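Local atomic coordinates of RNA-dependent RNA polymerase (Toscana virus, PDB entry 6QW0), a protein that probably cleaves host mRNAs near their caps through a manganese-binding endonuclease domain, supplying primers for the viral polymerase to transcribe the genome. Residues Y24-Y29 with E188-F193; D80-H85 with R194-I199; Y166-H171 with S177-S182. One frame throughout, in Å; residues are numbered along the deposited sequence.

Contact 1 (Y24-Y29 with E188-F193). With SO4 (sulfate ion), chain E.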
# COMPACT_ATOMS: atom_id res chain seq x y z
N TYR A 24 -4.46 0.57 14.50
CA TYR A 24 -3.84 -0.69 14.89
C TYR A 24 -2.50 -0.38 15.54
O TYR A 24 -1.76 0.48 15.05
CB TYR A 24 -3.58 -1.59 13.69
CG TYR A 24 -4.79 -2.07 12.94
CD1 TYR A 24 -5.42 -3.24 13.29
CD2 TYR A 24 -5.27 -1.37 11.84
CE1 TYR A 24 -6.50 -3.72 12.59
CE2 TYR A 24 -6.37 -1.84 11.13
CZ TYR A 24 -6.97 -3.02 11.52
OH TYR A 24 -8.05 -3.53 10.84
N GLU A 25 -2.18 -1.06 16.63
CA GLU A 25 -0.88 -0.91 17.26
C GLU A 25 -0.01 -2.11 16.93
O GLU A 25 -0.49 -3.25 16.93
CB GLU A 25 -1.02 -0.76 18.78
CG GLU A 25 -1.59 0.59 19.22
CD GLU A 25 -3.09 0.71 18.98
OE1 GLU A 25 -3.53 1.75 18.44
OE2 GLU A 25 -3.83 -0.24 19.31
N SER A 26 1.27 -1.87 16.66
CA SER A 26 2.19 -2.97 16.46
C SER A 26 2.47 -3.68 17.79
O SER A 26 2.26 -3.13 18.88
CB SER A 26 3.50 -2.50 15.83
OG SER A 26 4.07 -1.40 16.52
N SER A 27 2.94 -4.91 17.68
CA SER A 27 3.27 -5.75 18.83
C SER A 27 4.52 -6.55 18.50
O SER A 27 4.58 -7.77 18.66
CB SER A 27 2.09 -6.65 19.20
OG SER A 27 1.78 -7.55 18.14
N ILE A 28 5.53 -5.85 18.00
CA ILE A 28 6.74 -6.51 17.54
C ILE A 28 7.59 -6.90 18.73
O ILE A 28 8.20 -7.99 18.76
CB ILE A 28 7.51 -5.60 16.56
CG1 ILE A 28 6.72 -5.41 15.26
CG2 ILE A 28 8.88 -6.17 16.26
CD1 ILE A 28 7.24 -4.25 14.42
N TYR A 29 7.64 -6.03 19.74
CA TYR A 29 8.33 -6.29 21.00
C TYR A 29 9.82 -6.43 20.72
O TYR A 29 10.40 -5.58 20.02
CB TYR A 29 7.66 -7.44 21.76
CG TYR A 29 6.23 -7.13 22.13
CD1 TYR A 29 5.27 -8.12 22.25
CD2 TYR A 29 5.85 -5.81 22.34
CE1 TYR A 29 3.96 -7.80 22.60
CE2 TYR A 29 4.55 -5.49 22.68
CZ TYR A 29 3.60 -6.48 22.81
OH TYR A 29 2.30 -6.16 23.14
N GLU A 188 3.99 -6.94 10.15
CA GLU A 188 4.86 -7.04 8.98
C GLU A 188 5.04 -5.69 8.31
O GLU A 188 6.15 -5.31 7.94
CB GLU A 188 4.31 -8.07 7.99
CG GLU A 188 5.32 -8.50 6.92
CD GLU A 188 6.43 -9.40 7.47
OE1 GLU A 188 6.30 -9.86 8.62
OE2 GLU A 188 7.42 -9.60 6.76
N ILE A 189 3.95 -4.92 8.17
CA ILE A 189 4.05 -3.58 7.61
C ILE A 189 4.95 -2.70 8.48
O ILE A 189 5.87 -2.03 7.98
CB ILE A 189 2.64 -2.97 7.45
CG1 ILE A 189 1.88 -3.74 6.36
CG2 ILE A 189 2.72 -1.49 7.13
CD1 ILE A 189 0.36 -3.70 6.53
N VAL A 190 4.70 -2.67 9.79
CA VAL A 190 5.50 -1.83 10.68
C VAL A 190 6.95 -2.30 10.71
O VAL A 190 7.87 -1.48 10.63
CB VAL A 190 4.88 -1.81 12.09
CG1 VAL A 190 5.77 -1.02 13.05
CG2 VAL A 190 3.48 -1.20 12.06
N PHE A 191 7.18 -3.60 10.79
CA PHE A 191 8.55 -4.12 10.80
C PHE A 191 9.32 -3.69 9.54
O PHE A 191 10.47 -3.25 9.62
CB PHE A 191 8.52 -5.64 10.92
CG PHE A 191 9.86 -6.27 11.15
CD1 PHE A 191 10.66 -6.63 10.07
CD2 PHE A 191 10.33 -6.50 12.43
CE1 PHE A 191 11.90 -7.22 10.26
CE2 PHE A 191 11.58 -7.09 12.63
CZ PHE A 191 12.36 -7.45 11.56
N ARG A 192 8.70 -3.82 8.37
CA ARG A 192 9.35 -3.42 7.13
C ARG A 192 9.58 -1.91 7.08
O ARG A 192 10.60 -1.45 6.54
CB ARG A 192 8.52 -3.88 5.92
CG ARG A 192 8.46 -5.40 5.75
CD ARG A 192 7.65 -5.81 4.49
NE ARG A 192 8.25 -5.30 3.26
CZ ARG A 192 8.88 -6.05 2.35
NH1 ARG A 192 8.99 -7.36 2.52
NH2 ARG A 192 9.41 -5.48 1.28
N PHE A 193 8.63 -1.12 7.61
CA PHE A 193 8.78 0.33 7.64
C PHE A 193 9.97 0.73 8.51
O PHE A 193 10.77 1.58 8.12
CB PHE A 193 7.49 1.00 8.14
CG PHE A 193 7.53 2.50 8.19
CD1 PHE A 193 7.87 3.25 7.07
CD2 PHE A 193 7.18 3.18 9.36
CE1 PHE A 193 7.89 4.64 7.11
CE2 PHE A 193 7.18 4.57 9.40
CZ PHE A 193 7.53 5.30 8.29
S SO4 E . 6.02 -2.54 19.48
O1 SO4 E . 6.27 -3.77 20.23
O2 SO4 E . 7.25 -1.77 19.36
O3 SO4 E . 5.00 -1.75 20.17
O4 SO4 E . 5.54 -2.91 18.15
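Ile28 reaches out from the loop that follows strand 22-25 and lays the end of its side chain on helix 183-203, between Val190 and Phe191. Its CD1 is 3.8 Å from Val190 CG1, the two side chains meeting at a slant. The same methyl lies 4.0 Å from Phe191 CB, and there the approach is nearly perpendicular. The second branch of Ile28, CG2, comes to the edge of the Phe191 ring, near its plane. Phe191 has CG anti to its backbone N (chi1 -171°), which turns the ring along the flank of the helix, where Pro34 and Ile63 also touch it. Ser26 completes the apolar contact with a carbon only: its CB packs against Val190 CG1 at 3.9 Å, while OG, set between the backbone N and the carbonyl carbon (chi1 51°), turns to a sulfate ion.

No hydrogen bond joins the two segments; Ser26 OG and the N-H groups of Ile28 and Tyr29 converge on that sulfate. Its O4 accepts from both Ser26 OG (2.7 Å) and Ile28 N (2.9 Å), the latter nearly straight at 168°. Tyr29 N donates to O1 over 2.7 Å, and Arg194, one turn beyond Val190, adds its guanidinium. Backbone N-H groups, a hydroxyl and an arginine thus form an anion site, probably filled from the crystallisation liquor. Val190 also touches Val170 of strand 163-171. A helix packed on a mixed sheet, with the loop after one of its strands laid against it, is in keeping with the alpha/beta architecture of PDDEXK nucleases, the clan of this domain.

Contact 2 (D80-H85 with R194-I199). With SO4 (sulfate ion), chain E.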
# COMPACT_ATOMS: atom_id res chain seq x y z
N ASP A 80 8.10 2.20 -1.01
CA ASP A 80 8.07 1.01 -1.84
C ASP A 80 8.55 -0.22 -1.08
O ASP A 80 7.97 -1.30 -1.21
CB ASP A 80 8.90 1.23 -3.10
CG ASP A 80 8.22 2.18 -4.07
OD1 ASP A 80 7.05 2.56 -3.81
OD2 ASP A 80 8.85 2.55 -5.08
N PHE A 81 9.58 -0.07 -0.24
CA PHE A 81 10.05 -1.22 0.53
C PHE A 81 9.02 -1.64 1.58
O PHE A 81 8.77 -2.84 1.76
CB PHE A 81 11.39 -0.91 1.20
CG PHE A 81 12.00 -2.09 1.92
CD1 PHE A 81 11.73 -2.32 3.26
CD2 PHE A 81 12.86 -2.96 1.27
CE1 PHE A 81 12.28 -3.39 3.94
CE2 PHE A 81 13.42 -4.05 1.94
CZ PHE A 81 13.13 -4.26 3.28
N THR A 82 8.41 -0.67 2.27
CA THR A 82 7.47 -1.01 3.33
C THR A 82 6.37 -1.92 2.83
O THR A 82 6.02 -2.91 3.48
CB THR A 82 6.87 0.27 3.91
OG1 THR A 82 7.89 1.02 4.57
CG2 THR A 82 5.75 -0.06 4.89
N PHE A 83 5.82 -1.62 1.66
CA PHE A 83 4.63 -2.30 1.17
C PHE A 83 4.95 -3.31 0.08
O PHE A 83 4.03 -3.85 -0.55
CB PHE A 83 3.61 -1.26 0.68
CG PHE A 83 3.15 -0.33 1.77
CD1 PHE A 83 2.18 -0.75 2.67
CD2 PHE A 83 3.69 0.93 1.92
CE1 PHE A 83 1.75 0.09 3.71
CE2 PHE A 83 3.27 1.78 2.95
CZ PHE A 83 2.29 1.35 3.83
N GLY A 84 6.24 -3.63 -0.10
CA GLY A 84 6.68 -4.49 -1.19
C GLY A 84 6.12 -5.89 -1.16
O GLY A 84 6.07 -6.56 -2.20
N HIS A 85 5.74 -6.39 0.02
CA HIS A 85 5.14 -7.71 0.13
C HIS A 85 3.68 -7.73 -0.30
O HIS A 85 3.11 -8.81 -0.49
CB HIS A 85 5.25 -8.22 1.57
CG HIS A 85 4.51 -7.39 2.57
ND1 HIS A 85 4.70 -6.03 2.70
CD2 HIS A 85 3.57 -7.73 3.49
CE1 HIS A 85 3.92 -5.57 3.65
NE2 HIS A 85 3.22 -6.57 4.14
N ARG A 194 10.09 0.11 9.69
CA ARG A 194 11.19 0.45 10.58
C ARG A 194 12.53 0.15 9.93
O ARG A 194 13.47 0.94 10.02
CB ARG A 194 11.05 -0.32 11.89
CG ARG A 194 9.85 0.12 12.73
CD ARG A 194 9.76 -0.72 13.97
NE ARG A 194 8.72 -0.25 14.89
CZ ARG A 194 8.52 -0.76 16.10
NH1 ARG A 194 9.27 -1.76 16.54
NH2 ARG A 194 7.55 -0.26 16.86
N LEU A 195 12.63 -1.00 9.26
CA LEU A 195 13.87 -1.35 8.59
C LEU A 195 14.15 -0.41 7.43
O LEU A 195 15.30 -0.01 7.20
CB LEU A 195 13.81 -2.80 8.11
CG LEU A 195 15.04 -3.27 7.36
CD1 LEU A 195 16.28 -3.18 8.27
CD2 LEU A 195 14.84 -4.69 6.86
N ALA A 196 13.09 -0.03 6.69
CA ALA A 196 13.26 0.91 5.59
C ALA A 196 13.77 2.25 6.07
O ALA A 196 14.61 2.88 5.40
CB ALA A 196 11.94 1.07 4.84
N ARG A 197 13.30 2.71 7.23
CA ARG A 197 13.80 3.96 7.80
C ARG A 197 15.28 3.85 8.15
O ARG A 197 16.04 4.79 7.93
CB ARG A 197 12.99 4.35 9.03
CG ARG A 197 11.60 4.87 8.72
CD ARG A 197 10.74 4.93 9.96
NE ARG A 197 11.31 5.76 11.01
CZ ARG A 197 10.59 6.51 11.85
NH1 ARG A 197 9.26 6.54 11.74
NH2 ARG A 197 11.18 7.23 12.79
N ASP A 198 15.68 2.72 8.73
CA ASP A 198 17.10 2.52 9.07
C ASP A 198 17.96 2.56 7.81
O ASP A 198 19.00 3.22 7.78
CB ASP A 198 17.30 1.19 9.79
CG ASP A 198 16.84 1.23 11.25
OD1 ASP A 198 16.70 2.32 11.83
OD2 ASP A 198 16.61 0.13 11.81
N ILE A 199 17.53 1.85 6.76
CA ILE A 199 18.30 1.81 5.53
C ILE A 199 18.32 3.17 4.87
O ILE A 199 19.37 3.63 4.39
CB ILE A 199 17.72 0.73 4.58
CG1 ILE A 199 17.94 -0.66 5.17
CG2 ILE A 199 18.34 0.84 3.19
CD1 ILE A 199 17.16 -1.75 4.45
S SO4 E . 6.02 -2.54 19.48
O1 SO4 E . 6.27 -3.77 20.23
O2 SO4 E . 7.25 -1.77 19.36
O3 SO4 E . 5.00 -1.75 20.17
O4 SO4 E . 5.54 -2.91 18.15
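Apolar packing carries the meeting of Phe81 with Leu195 and Ala196. The Ala196 methyl lies 3.7 Å from Phe81 CD1, and Leu195 CD2 comes within 4.0 Å of CZ on the same ring; both approach obliquely. Phe81 CG stands anti to the backbone N (chi1 -175°), carrying the ring toward helix 183-203. Thr82 adds a looser touch, its OG1 4.1 Å from Ala196 CB, although that hydroxyl is hydrogen-bonded to Lys78 O one turn back in its own helix. The small Ala196 side chain lets the backbones approach to 6.4 Å between the CA atoms of Phe81 and Ala196. Here the end of short helix 77-82, which carries the metal ligand His79, rests on the long C-terminal helix of the endonuclease domain.

Polar and cation-pi interactions involve the arginines of the same long helix. Arg192, one turn before Ala196, donates to Phe81 O and also makes a cation-pi contact with the Phe81 ring. On a different side, the extended Arg194 side chain leads away to a sulfate ion. The anion's O2 sits at the guanidinium edge, in plane, taking a 2.9 Å bond from Arg194 NH2 at 166° and a weak one from NH1. Arg194 NE donates to Phe172 O, helping fix the guanidinium's rotation.

Contact 3 (Y166-H171 with S177-S182)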
# COMPACT_ATOMS: atom_id res chain seq x y z
N TYR A 166 -9.56 1.63 -0.22
CA TYR A 166 -8.85 1.19 0.98
C TYR A 166 -7.53 1.94 1.11
O TYR A 166 -6.86 2.21 0.11
CB TYR A 166 -8.57 -0.32 0.95
CG TYR A 166 -9.78 -1.19 1.20
CD1 TYR A 166 -10.36 -1.26 2.47
CD2 TYR A 166 -10.36 -1.93 0.16
CE1 TYR A 166 -11.47 -2.06 2.71
CE2 TYR A 166 -11.47 -2.72 0.38
CZ TYR A 166 -12.03 -2.77 1.65
OH TYR A 166 -13.12 -3.57 1.89
N ILE A 167 -7.15 2.24 2.35
CA ILE A 167 -5.93 2.98 2.67
C ILE A 167 -5.15 2.20 3.71
O ILE A 167 -5.75 1.63 4.63
CB ILE A 167 -6.24 4.38 3.25
CG1 ILE A 167 -7.26 5.13 2.37
CG2 ILE A 167 -4.96 5.18 3.43
CD1 ILE A 167 -6.75 5.55 1.01
N ILE A 168 -3.83 2.18 3.58
CA ILE A 168 -2.94 1.74 4.66
C ILE A 168 -1.93 2.85 4.92
O ILE A 168 -1.13 3.18 4.03
CB ILE A 168 -2.19 0.43 4.33
CG1 ILE A 168 -3.15 -0.64 3.82
CG2 ILE A 168 -1.46 -0.07 5.57
CD1 ILE A 168 -2.44 -1.92 3.37
N ALA A 169 -1.95 3.42 6.13
CA ALA A 169 -0.99 4.44 6.55
C ALA A 169 -0.15 3.90 7.70
O ALA A 169 -0.69 3.57 8.76
CB ALA A 169 -1.71 5.72 7.00
N VAL A 170 1.18 3.80 7.50
CA VAL A 170 2.06 3.22 8.52
C VAL A 170 2.78 4.32 9.28
O VAL A 170 3.13 5.36 8.72
CB VAL A 170 3.08 2.24 7.88
CG1 VAL A 170 4.01 2.98 6.94
CG2 VAL A 170 3.87 1.50 8.97
N HIS A 171 2.95 4.11 10.59
CA HIS A 171 3.84 4.90 11.42
C HIS A 171 4.72 3.95 12.23
O HIS A 171 4.57 2.73 12.16
CB HIS A 171 3.05 5.88 12.31
CG HIS A 171 2.09 5.23 13.24
ND1 HIS A 171 2.38 5.00 14.57
CD2 HIS A 171 0.83 4.76 13.05
CE1 HIS A 171 1.35 4.41 15.16
NE2 HIS A 171 0.40 4.26 14.26
N SER A 177 -5.74 1.97 9.00
CA SER A 177 -6.22 1.33 7.77
C SER A 177 -7.70 1.01 7.92
O SER A 177 -8.18 0.74 9.03
CB SER A 177 -5.45 0.04 7.46
OG SER A 177 -5.87 -0.53 6.22
N ASN A 178 -8.42 0.98 6.80
CA ASN A 178 -9.78 0.46 6.82
C ASN A 178 -9.86 -0.97 6.30
O ASN A 178 -10.96 -1.52 6.19
CB ASN A 178 -10.75 1.40 6.06
CG ASN A 178 -10.33 1.72 4.64
OD1 ASN A 178 -9.22 1.42 4.21
ND2 ASN A 178 -11.23 2.38 3.91
N LEU A 179 -8.72 -1.61 6.04
CA LEU A 179 -8.72 -3.06 5.93
C LEU A 179 -8.86 -3.67 7.33
O LEU A 179 -8.62 -3.02 8.35
CB LEU A 179 -7.44 -3.56 5.25
CG LEU A 179 -7.28 -3.20 3.78
CD1 LEU A 179 -5.81 -3.38 3.36
CD2 LEU A 179 -8.20 -4.06 2.91
N ASP A 180 -9.25 -4.94 7.36
CA ASP A 180 -9.38 -5.71 8.61
C ASP A 180 -8.12 -6.57 8.75
O ASP A 180 -8.04 -7.68 8.23
CB ASP A 180 -10.65 -6.55 8.57
CG ASP A 180 -10.85 -7.37 9.83
OD1 ASP A 180 -10.28 -7.03 10.89
OD2 ASP A 180 -11.60 -8.36 9.76
N LEU A 181 -7.13 -6.05 9.47
CA LEU A 181 -5.78 -6.63 9.48
C LEU A 181 -5.54 -7.43 10.75
O LEU A 181 -5.99 -7.05 11.83
CB LEU A 181 -4.72 -5.53 9.38
CG LEU A 181 -4.78 -4.63 8.14
CD1 LEU A 181 -3.82 -3.47 8.30
CD2 LEU A 181 -4.47 -5.40 6.86
N SER A 182 -4.82 -8.54 10.61
CA SER A 182 -4.40 -9.30 11.77
C SER A 182 -3.20 -8.62 12.44
O SER A 182 -2.53 -7.77 11.85
CB SER A 182 -4.03 -10.73 11.38
OG SER A 182 -2.84 -10.73 10.63
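Tyr166 meets Leu179 and Asn178 with different parts of its ring. Leu179 CD2 stands over one face, 3.7 Å from the ring centroid, a CH-pi contact made by side chains running roughly at right angles. The backbone O of Asn178 lies in plane at the ring edge, 3.6 Å from CE1. The Asn178 amide is turned 67° from the ring.

At Ile167 the contact becomes polar. Its N donates to Asn178 OD1 over 2.9 Å at 165°, slightly tilted from the carbonyl plane. Asn178 can reach back to the strand because its CG sits between the backbone N and carbonyl carbon (chi1 54°); its ND2 donates to Leu165 O and His19 O, fixing the amide's orientation. Ile167 O accepts from Ser177 OG over 2.7 Å and, weakly, from Asn178 N. The Ser177 hydroxyl also accepts from Leu179 N at 3.1 Å, closing an ST turn where the hairpin of strands 163-171 and 174-177 gives way to loop. The Ile167 side chain packs against Ala143 and Ile147 of helix 136-157, on the face of the sheet opposite to that of Ile168.

Ile168 pairs with Ser177 in an antiparallel non-hydrogen-bonded bridge, both side chains on the same face of the sheet. Its CG1 lies 3.6 Å from Ser177 OG, while CD1 meets Leu179 CD1 at 3.7 Å. Phe83 and Leu86 also touch Ile168.

In the fold
Helix 183-203 joins contacts 1 and 2, whose centres are 11 Å apart: successive turns receive the loop after strand 22-25 and the end of helix 77-82. Along the chain both first segments precede both second ones. Contact 3, centred 12 Å from contact 1 and 16 Å from contact 2, lies in the mixed sheet; its segments fall between the halves of both others. Tyr24 OH ties strand 22-25 to the loop at Leu179 and Leu181, and Val170 packs on Ile189. Phe83 in turn reaches Ile168 and Val170. Together they join sheet, C-terminal helix and the His79-bearing helix; the Thr82 and Ile167 side chains lie about 10 and 8 Å from manganese, bound by His79, Asp114, Glu128 and Phe129.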